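Local coordinates for sortase family protein (Clostridium perfringens, PDB 4D70) that probably cleaves a sorting signal in cell-wall proteins and transfers them to an amino nucleophile, as a cysteine transpeptidase of the class D sortases, at residues N93-M96 against P97-G101; K38-F41 against N42-E45; E115-R118 against N119-K122. All blocks are in the same frame, centred on the assembly; numbering follows the deposited sequence. Where two conformers were deposited one is given.

Interaction 1. Residues N93-M96 against P97-G101; sequences NTAM and PGENG
Glu-99 folds its side chain back beside Met-96 across a type II beta turn, Met-96 to Glu-99, in the loop of the sortase beta-barrel that joins strands 88-90 and 101-109. The two side chains lie alongside each other and point the same way. The carboxylate of Glu-99 passes Met-96 CB, with CD 3.6 Å from it, and its OE1 accepts the backbone N-H of Met-96 at 3.0 Å. That bond is nearly straight (168°), yet the N-H arrives from well above the carboxylate plane; it belongs to one of two modelled Glu-99 conformers and may not always be made. With CG beside the backbone N (chi1 -65°) and the chain extended beyond it, Glu-99 brings its carboxylate back to the start of the turn. In return, Glu-99 N donates to Met-96 O at 3.1 Å, the bond that closes the turn, so in this conformer Met-96 is held through both its N and its O by one residue. Pro-97 and Gly-98 occupy the turn's two central positions, Gly-98 with the positive phi (79°) of a type II turn. Met-96 bends at chi2 and runs beside the Pro-97 ring, its SD 3.8 Å from Pro-97 CD. Lys-163 ties down Gly-98 O and Asn-100 OD1, while His-90 NE2 donates to Ala-95 O. Ala-95 turns its methyl to the returning chain, where CB sits 3.4 Å from Asn-100 O.

Interaction 2. Residues K38-F41 against N42-E45; sequences KEKF and NYSE
Lys-40 and Tyr-43 make a local aliphatic-aromatic contact at the surface, where the chain leaves helix 29-39 and turns toward helix 45-52. Their side chains run side by side and point the same way, the lysine methylenes lying over one face of the phenol ring. Lys-40 CB stands almost exactly above the centre of the Tyr-43 ring, 3.8 Å from the centroid and 3° off the ring normal, a CH-pi interaction. Farther out, Lys-40 CG is 3.7 Å from Tyr-43 CZ, and CD lies beside the hydroxyl end of the ring, 4.0 Å from Tyr-43 CE2. This overlap depends on a lysine chain that is extended beyond CG, with CG beside its own backbone N (chi1 -50°). The backbone bonds beneath belong to a helix-to-helix linker in which successive turns carry the chain out of helix 29-39: Phe-41 N donates to Lys-38 O, Asn-42 N makes a weak bond to Glu-39 O, and Tyr-43 N donates to Lys-40 O at 2.9 Å. The last of these draws the tyrosine backbone against the residue whose side chain covers its ring. Ser-44 then takes the N-cap position of helix 45-52, against which Tyr-43 also packs through Lys-48 and Thr-51. Phe-41 turns to another side, meeting the Phe-37 ring at a steep angle, and both it and Lys-40 touch Leu-134. Over Tyr-43 itself, the backbone contributes as well, with Lys-40 CA 3.7 Å from Tyr-43 CD1.

Interaction 3. Residues E115-R118 against N119-K122; sequences EVFR and NIDK
Phe-117 and Ile-120 are joined by a backbone hydrogen bond and by apolar side-chain contact across a type I beta turn, in the loop between strands 112-113 and 128-132 of the sortase barrel. Ile-120 N donates to Phe-117 O at 3.0 Å with an N-H...O angle of 160°, closing the turn. Two further backbone bonds overlap the turn: Arg-118 N donates to Glu-115 O on its leading side, and Lys-122 N to Asn-119 O on its trailing side, as the chain passes through 3-10 geometry.

The apolar part lies on the buried side. The side chains of Phe-117 and Ile-120 cross at a slant, and the delta methyl of Ile-120 comes 3.8 Å from Phe-117 CD1. Ile-120 carries CG1 opposite its backbone N (chi1 -162°) and continues extended, which brings that methyl to the ring. Val-116 CG1 lies over a face of the same ring, toward its rim. Ile-167 and Thr-169 of strand 163-171 meet both Phe-117 and Ile-120, so this pair packs the loop onto the sheet.

Polar side chains of the two central turn residues run alongside each other. Asn-119 ND2 lies over one face of the Arg-118 guanidinium, 3.6 Å from NH1, with the amide and guanidinium planes 56° apart. This is a contact between two nitrogens that both carry hydrogens, so it is packing and not a hydrogen bond.

The chemistry thus divides by side: Phe-117 and Ile-120 are buried against the sheet, whereas Arg-118 and Asn-119 put their polar groups on the more exposed flank.

How the interactions relate
Along the chain the order is interaction 2, interaction 1, interaction 3, and none of them touches another. Interaction 2 joins the two N-terminal helices, 29-39 and 45-52, its centre about 20 Å from the centre of the chain. Interactions 1 and 3 fall within the sortase domain, in loops on opposite sides of that centre, their own centres about 23 Å apart. Strand 101-109 begins where interaction 1 ends, and the loop of interaction 3 follows its antiparallel neighbour 112-113. Both loops also meet strand 163-171, through Lys-163 and Thr-164 in one case and Ile-167 and Thr-169 in the other. Thus two of the turns shape connections of the barrel, and the third its N-terminal helical extension.

Interaction 1. Residues N93-M96 against P97-G101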
ATOM      1  N   ASN A  93      -8.349  -3.484   8.197  1.00 32.43           N
ATOM      2  CA  ASN A  93      -9.763  -3.094   8.067  1.00 42.87           C
ATOM      3  C   ASN A  93      -9.966  -1.910   7.111  1.00 37.00           C
ATOM      4  O   ASN A  93     -10.923  -1.171   7.208  1.00 42.20           O
ATOM      5  CB  ASN A  93     -10.315  -2.791   9.449  1.00 49.28           C
ATOM      6  CG  ASN A  93     -10.250  -4.005  10.366  1.00 56.53           C
ATOM      7  OD1 ASN A  93     -10.737  -5.075  10.036  1.00 54.00           O
ATOM      8  ND2 ASN A  93      -9.602  -3.848  11.491  1.00 63.33           N
ATOM      9  N   THR A  94      -9.048  -1.728   6.176  1.00 32.75           N
ATOM     10  CA  THR A  94      -9.204  -0.664   5.206  1.00 26.39           C
ATOM     11  C   THR A  94      -9.592  -1.192   3.837  1.00 28.40           C
ATOM     12  O   THR A  94      -9.386  -2.359   3.508  1.00 26.32           O
ATOM     13  CB  THR A  94      -7.935   0.212   5.141  1.00 26.54           C
ATOM     14  OG1 THR A  94      -6.833  -0.496   4.582  1.00 23.23           O
ATOM     15  CG2 THR A  94      -7.606   0.686   6.549  1.00 30.00           C
ATOM     16  N   ALA A  95     -10.160  -0.305   3.034  1.00 26.44           N
ATOM     17  CA  ALA A  95     -10.570  -0.641   1.691  1.00 28.81           C
ATOM     18  C   ALA A  95      -9.487  -1.342   0.916  1.00 29.31           C
ATOM     19  O   ALA A  95      -8.273  -1.135   1.121  1.00 25.18           O
ATOM     20  CB  ALA A  95     -10.969   0.627   0.939  1.00 29.13           C
ATOM     21  N   MET A  96      -9.939  -2.130  -0.042  1.00 30.57           N
ATOM     22  CA  MET A  96      -9.051  -2.729  -1.033  1.00 32.05           C
ATOM     23  C   MET A  96      -8.894  -1.778  -2.203  1.00 24.67           C
ATOM     24  O   MET A  96      -9.625  -0.768  -2.348  1.00 23.31           O
ATOM     25  CB  MET A  96      -9.653  -4.053  -1.538  1.00 33.65           C
ATOM     26  CG  MET A  96      -9.545  -5.168  -0.517  1.00 36.52           C
ATOM     27  SD  MET A  96      -7.803  -5.624  -0.239  1.00 43.21           S
ATOM     28  CE  MET A  96      -7.852  -6.931   0.965  1.00 51.35           C
ATOM     29  N   PRO A  97      -7.885  -2.018  -3.038  1.00 28.60           N
ATOM     30  CA  PRO A  97      -7.608  -1.067  -4.062  1.00 28.63           C
ATOM     31  C   PRO A  97      -8.814  -0.798  -4.929  1.00 29.50           C
ATOM     32  O   PRO A  97      -9.549  -1.700  -5.254  1.00 29.88           O
ATOM     33  CB  PRO A  97      -6.485  -1.732  -4.864  1.00 30.76           C
ATOM     34  CG  PRO A  97      -5.805  -2.592  -3.871  1.00 27.91           C
ATOM     35  CD  PRO A  97      -6.875  -3.086  -2.972  1.00 31.47           C
ATOM     36  N   GLY A  98      -9.017   0.457  -5.284  1.00 27.33           N
ATOM     37  CA  GLY A  98     -10.106   0.854  -6.157  1.00 29.35           C
ATOM     38  C   GLY A  98     -11.473   0.970  -5.513  1.00 31.51           C
ATOM     39  O   GLY A  98     -12.404   1.437  -6.158  1.00 31.75           O
ATOM     40  N   GLU A  99     -11.591   0.582  -4.250  0.70 25.21           N
ATOM     41  CA  GLU A  99     -12.891   0.570  -3.588  0.70 27.66           C
ATOM     42  C   GLU A  99     -13.225   1.900  -2.955  0.70 27.98           C
ATOM     43  O   GLU A  99     -12.362   2.709  -2.706  0.70 25.91           O
ATOM     44  CB  GLU A  99     -12.936  -0.500  -2.483  0.70 27.63           C
ATOM     45  CG  GLU A  99     -12.818  -1.936  -2.925  0.70 33.94           C
ATOM     46  CD  GLU A  99     -13.004  -2.899  -1.761  0.70 35.67           C
ATOM     47  OE1 GLU A  99     -12.872  -2.519  -0.543  0.70 29.67           O
ATOM     48  OE2 GLU A  99     -13.278  -4.066  -2.092  0.70 38.37           O
ATOM     49  N   ASN A 100     -14.502   2.115  -2.697  1.00 26.62           N
ATOM     50  CA  ASN A 100     -14.923   3.197  -1.833  1.00 26.50           C
ATOM     51  C   ASN A 100     -14.169   3.086  -0.513  1.00 24.45           C
ATOM     52  O   ASN A 100     -13.940   1.994  -0.008  1.00 25.96           O
ATOM     53  CB  ASN A 100     -16.402   3.092  -1.538  1.00 27.24           C
ATOM     54  CG  ASN A 100     -17.254   3.208  -2.769  1.00 33.62           C
ATOM     55  OD1 ASN A 100     -16.987   3.971  -3.663  1.00 38.03           O
ATOM     56  ND2 ASN A 100     -18.329   2.493  -2.766  1.00 41.36           N
ATOM     57  N   GLY A 101     -13.789   4.217   0.063  1.00 21.06           N
ATOM     58  CA  GLY A 101     -12.997   4.199   1.283  1.00 22.29           C
ATOM     59  C   GLY A 101     -11.548   4.490   0.978  1.00 22.02           C
ATOM     60  O   GLY A 101     -11.232   5.100  -0.045  1.00 21.69           O
TER

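Interaction 2. Residues K38-F41 against N42-E45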
ATOM      1  N   LYS A  38       2.437 -12.184  -9.057  1.00 35.98           N
ATOM      2  CA  LYS A  38       2.464 -12.014 -10.517  1.00 44.33           C
ATOM      3  C   LYS A  38       2.040 -13.268 -11.226  1.00 48.22           C
ATOM      4  O   LYS A  38       1.327 -13.210 -12.231  1.00 50.47           O
ATOM      5  CB  LYS A  38       3.868 -11.639 -10.984  1.00 46.63           C
ATOM      6  CG  LYS A  38       4.247 -10.209 -10.641  1.00 50.86           C
ATOM      7  CD  LYS A  38       5.717  -9.979 -10.938  1.00 57.43           C
ATOM      8  CE  LYS A  38       6.025  -8.505 -11.044  1.00 68.40           C
ATOM      9  NZ  LYS A  38       7.488  -8.284 -11.246  1.00 76.62           N
ATOM     10  N   GLU A  39       2.443 -14.415 -10.680  1.00 51.65           N
ATOM     11  CA  GLU A  39       2.004 -15.683 -11.252  1.00 49.93           C
ATOM     12  C   GLU A  39       0.494 -15.788 -11.269  1.00 49.87           C
ATOM     13  O   GLU A  39      -0.029 -16.438 -12.152  1.00 49.26           O
ATOM     14  CB  GLU A  39       2.645 -16.852 -10.506  1.00 50.28           C
ATOM     15  CG  GLU A  39       4.078 -17.036 -10.998  1.00 61.24           C
ATOM     16  CD  GLU A  39       4.907 -18.061 -10.220  1.00 69.14           C
ATOM     17  OE1 GLU A  39       4.542 -18.425  -9.068  1.00 64.65           O
ATOM     18  OE2 GLU A  39       5.928 -18.508 -10.791  1.00 76.70           O
ATOM     19  N   LYS A  40      -0.228 -15.111 -10.356  1.00 39.15           N
ATOM     20  CA  LYS A  40      -1.683 -15.292 -10.332  1.00 39.90           C
ATOM     21  C   LYS A  40      -2.429 -14.481 -11.375  1.00 37.43           C
ATOM     22  O   LYS A  40      -3.610 -14.705 -11.611  1.00 44.18           O
ATOM     23  CB  LYS A  40      -2.269 -14.999  -8.969  1.00 44.14           C
ATOM     24  CG  LYS A  40      -1.563 -15.707  -7.845  1.00 48.58           C
ATOM     25  CD  LYS A  40      -2.320 -15.477  -6.550  1.00 50.28           C
ATOM     26  CE  LYS A  40      -1.553 -16.039  -5.379  1.00 50.21           C
ATOM     27  NZ  LYS A  40      -2.321 -15.785  -4.128  1.00 50.17           N
ATOM     28  N   PHE A  41      -1.735 -13.567 -12.046  1.00 36.97           N
ATOM     29  CA  PHE A  41      -2.330 -12.878 -13.188  1.00 40.07           C
ATOM     30  C   PHE A  41      -2.809 -13.816 -14.278  1.00 48.20           C
ATOM     31  O   PHE A  41      -3.669 -13.463 -15.087  1.00 47.50           O
ATOM     32  CB  PHE A  41      -1.294 -11.955 -13.782  1.00 41.46           C
ATOM     33  CG  PHE A  41      -0.983 -10.773 -12.929  1.00 41.84           C
ATOM     34  CD1 PHE A  41      -1.951 -10.177 -12.157  1.00 55.55           C
ATOM     35  CD2 PHE A  41       0.274 -10.267 -12.929  1.00 56.00           C
ATOM     36  CE1 PHE A  41      -1.679  -9.052 -11.418  1.00 53.01           C
ATOM     37  CE2 PHE A  41       0.569  -9.148 -12.182  1.00 63.80           C
ATOM     38  CZ  PHE A  41      -0.407  -8.552 -11.411  1.00 48.58           C
ATOM     39  N   ASN A  42      -2.220 -15.003 -14.311  1.00 52.03           N
ATOM     40  CA  ASN A  42      -2.577 -16.015 -15.324  1.00 58.21           C
ATOM     41  C   ASN A  42      -3.644 -16.980 -14.833  1.00 53.25           C
ATOM     42  O   ASN A  42      -3.969 -17.948 -15.495  1.00 51.88           O
ATOM     43  CB  ASN A  42      -1.303 -16.698 -15.853  1.00 51.10           C
ATOM     44  CG  ASN A  42      -0.471 -15.749 -16.686  1.00 56.62           C
ATOM     45  OD1 ASN A  42       0.649 -15.423 -16.319  1.00 66.57           O
ATOM     46  ND2 ASN A  42      -1.029 -15.255 -17.786  1.00 58.02           N
ATOM     47  N   TYR A  43      -4.247 -16.674 -13.691  1.00 47.74           N
ATOM     48  CA  TYR A  43      -5.318 -17.499 -13.173  1.00 48.10           C
ATOM     49  C   TYR A  43      -6.505 -17.129 -13.987  1.00 51.78           C
ATOM     50  O   TYR A  43      -6.524 -16.079 -14.639  1.00 56.25           O
ATOM     51  CB  TYR A  43      -5.679 -17.138 -11.739  1.00 49.13           C
ATOM     52  CG  TYR A  43      -4.831 -17.725 -10.670  1.00 50.04           C
ATOM     53  CD1 TYR A  43      -3.628 -18.364 -10.965  1.00 50.35           C
ATOM     54  CD2 TYR A  43      -5.259 -17.684  -9.356  1.00 49.48           C
ATOM     55  CE1 TYR A  43      -2.883 -18.941  -9.975  1.00 50.45           C
ATOM     56  CE2 TYR A  43      -4.532 -18.257  -8.361  1.00 51.35           C
ATOM     57  CZ  TYR A  43      -3.358 -18.876  -8.670  1.00 54.11           C
ATOM     58  OH  TYR A  43      -2.627 -19.380  -7.663  1.00 51.34           O
ATOM     59  N   SER A  44      -7.508 -17.985 -13.952  1.00 52.33           N
ATOM     60  CA  SER A  44      -8.787 -17.669 -14.547  1.00 59.54           C
ATOM     61  C   SER A  44      -9.518 -16.775 -13.573  1.00 67.48           C
ATOM     62  O   SER A  44      -9.068 -16.500 -12.455  1.00 63.46           O
ATOM     63  CB  SER A  44      -9.629 -18.933 -14.746  1.00 56.61           C
ATOM     64  OG  SER A  44     -10.062 -19.415 -13.492  1.00 58.03           O
ATOM     65  N   GLU A  45     -10.695 -16.358 -13.985  1.00 72.85           N
ATOM     66  CA  GLU A  45     -11.431 -15.411 -13.200  1.00 80.44           C
ATOM     67  C   GLU A  45     -11.961 -15.971 -11.881  1.00 76.06           C
ATOM     68  O   GLU A  45     -11.855 -15.294 -10.869  1.00 64.85           O
ATOM     69  CB  GLU A  45     -12.511 -14.760 -14.049  1.00 84.68           C
ATOM     70  CG  GLU A  45     -11.922 -14.114 -15.300  1.00 83.03           C
ATOM     71  CD  GLU A  45     -12.291 -12.647 -15.384  1.00 89.71           C
ATOM     72  OE1 GLU A  45     -13.471 -12.353 -15.647  1.00101.44           O
ATOM     73  OE2 GLU A  45     -11.421 -11.784 -15.160  1.00 85.54           O
TER

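Interaction 3. Residues E115-R118 against N119-K122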
ATOM      1  N   GLU A 115      13.053   0.214   3.337  1.00 51.19           N
ATOM      2  CA  GLU A 115      13.995   0.942   2.545  1.00 48.00           C
ATOM      3  C   GLU A 115      13.334   1.274   1.212  1.00 42.19           C
ATOM      4  O   GLU A 115      13.765   2.217   0.566  1.00 45.88           O
ATOM      5  CB  GLU A 115      15.309   0.180   2.362  1.00 49.57           C
ATOM      6  N   VAL A 116      12.300   0.525   0.801  1.00 46.50           N
ATOM      7  CA  VAL A 116      11.599   0.808  -0.463  1.00 49.30           C
ATOM      8  C   VAL A 116      11.022   2.226  -0.475  1.00 44.13           C
ATOM      9  O   VAL A 116      10.919   2.827  -1.536  1.00 45.32           O
ATOM     10  CB  VAL A 116      10.490  -0.242  -0.768  1.00 49.37           C
ATOM     11  CG1 VAL A 116       9.267  -0.029   0.097  1.00 44.84           C
ATOM     12  CG2 VAL A 116      10.080  -0.193  -2.223  1.00 53.55           C
ATOM     13  N   PHE A 117      10.671   2.755   0.699  1.00 36.83           N
ATOM     14  CA  PHE A 117      10.207   4.154   0.819  1.00 40.62           C
ATOM     15  C   PHE A 117      11.242   5.148   1.295  1.00 45.31           C
ATOM     16  O   PHE A 117      10.882   6.248   1.739  1.00 38.76           O
ATOM     17  CB  PHE A 117       8.981   4.237   1.717  1.00 36.31           C
ATOM     18  CG  PHE A 117       7.735   3.614   1.112  1.00 31.90           C
ATOM     19  CD1 PHE A 117       7.316   3.948  -0.170  1.00 35.10           C
ATOM     20  CD2 PHE A 117       6.977   2.752   1.840  1.00 35.22           C
ATOM     21  CE1 PHE A 117       6.178   3.369  -0.718  1.00 34.57           C
ATOM     22  CE2 PHE A 117       5.815   2.197   1.323  1.00 39.58           C
ATOM     23  CZ  PHE A 117       5.425   2.486   0.037  1.00 34.23           C
ATOM     24  N   ARG A 118      12.524   4.795   1.165  1.00 43.37           N
ATOM     25  CA  ARG A 118      13.550   5.717   1.619  1.00 48.25           C
ATOM     26  C   ARG A 118      13.403   7.081   0.954  1.00 42.73           C
ATOM     27  O   ARG A 118      13.702   8.071   1.576  1.00 44.02           O
ATOM     28  CB  ARG A 118      14.967   5.176   1.400  1.00 47.72           C
ATOM     29  CG  ARG A 118      15.398   5.029  -0.051  1.00 54.37           C
ATOM     30  CD  ARG A 118      16.606   4.090  -0.174  1.00 58.98           C
ATOM     31  NE  ARG A 118      17.002   3.803  -1.563  1.00 68.52           N
ATOM     32  CZ  ARG A 118      17.834   4.547  -2.315  1.00 81.69           C
ATOM     33  NH1 ARG A 118      18.389   5.678  -1.855  1.00 79.16           N
ATOM     34  NH2 ARG A 118      18.114   4.155  -3.561  1.00 81.01           N
ATOM     35  N   ASN A 119      12.959   7.125  -0.307  1.00 40.93           N
ATOM     36  CA  ASN A 119      12.766   8.399  -1.013  1.00 43.65           C
ATOM     37  C   ASN A 119      11.331   8.932  -1.109  1.00 40.04           C
ATOM     38  O   ASN A 119      10.989   9.775  -1.981  1.00 38.02           O
ATOM     39  CB  ASN A 119      13.324   8.256  -2.401  1.00 40.45           C
ATOM     40  CG  ASN A 119      14.841   8.175  -2.371  1.00 50.04           C
ATOM     41  OD1 ASN A 119      15.487   8.916  -1.645  1.00 46.59           O
ATOM     42  ND2 ASN A 119      15.402   7.265  -3.134  1.00 49.32           N
ATOM     43  N   ILE A 120      10.494   8.496  -0.210  1.00 35.25           N
ATOM     44  CA  ILE A 120       9.103   8.934  -0.281  1.00 34.34           C
ATOM     45  C   ILE A 120       8.929  10.469  -0.142  1.00 37.22           C
ATOM     46  O   ILE A 120       7.956  11.054  -0.666  1.00 31.57           O
ATOM     47  CB  ILE A 120       8.227   8.146   0.712  1.00 34.14           C
ATOM     48  CG1 ILE A 120       6.768   8.289   0.306  1.00 33.19           C
ATOM     49  CG2 ILE A 120       8.437   8.577   2.172  1.00 33.76           C
ATOM     50  CD1 ILE A 120       5.873   7.291   0.929  1.00 27.87           C
ATOM     51  N   ASP A 121       9.865  11.127   0.536  1.00 31.71           N
ATOM     52  CA  ASP A 121       9.814  12.597   0.706  1.00 34.93           C
ATOM     53  C   ASP A 121       9.942  13.357  -0.649  1.00 31.14           C
ATOM     54  O   ASP A 121       9.677  14.560  -0.723  1.00 31.79           O
ATOM     55  CB  ASP A 121      10.936  13.024   1.624  1.00 39.79           C
ATOM     56  CG  ASP A 121      12.275  12.470   1.112  1.00 49.27           C
ATOM     57  OD1 ASP A 121      12.582  11.272   1.306  1.00 50.79           O
ATOM     58  OD2 ASP A 121      12.933  13.170   0.372  1.00 49.23           O
ATOM     59  N   LYS A 122      10.359  12.677  -1.714  1.00 27.88           N
ATOM     60  CA  LYS A 122      10.392  13.305  -3.008  1.00 30.04           C
ATOM     61  C   LYS A 122       9.044  13.353  -3.701  1.00 28.64           C
ATOM     62  O   LYS A 122       8.892  14.075  -4.633  1.00 27.71           O
ATOM     63  CB  LYS A 122      11.405  12.600  -3.901  1.00 37.73           C
ATOM     64  CG  LYS A 122      12.779  12.501  -3.208  1.00 44.79           C
ATOM     65  CD  LYS A 122      13.855  13.014  -4.138  1.00 62.02           C
ATOM     66  CE  LYS A 122      15.221  12.426  -3.835  1.00 68.69           C
ATOM     67  NZ  LYS A 122      15.463  11.344  -4.819  1.00 72.71           N
TER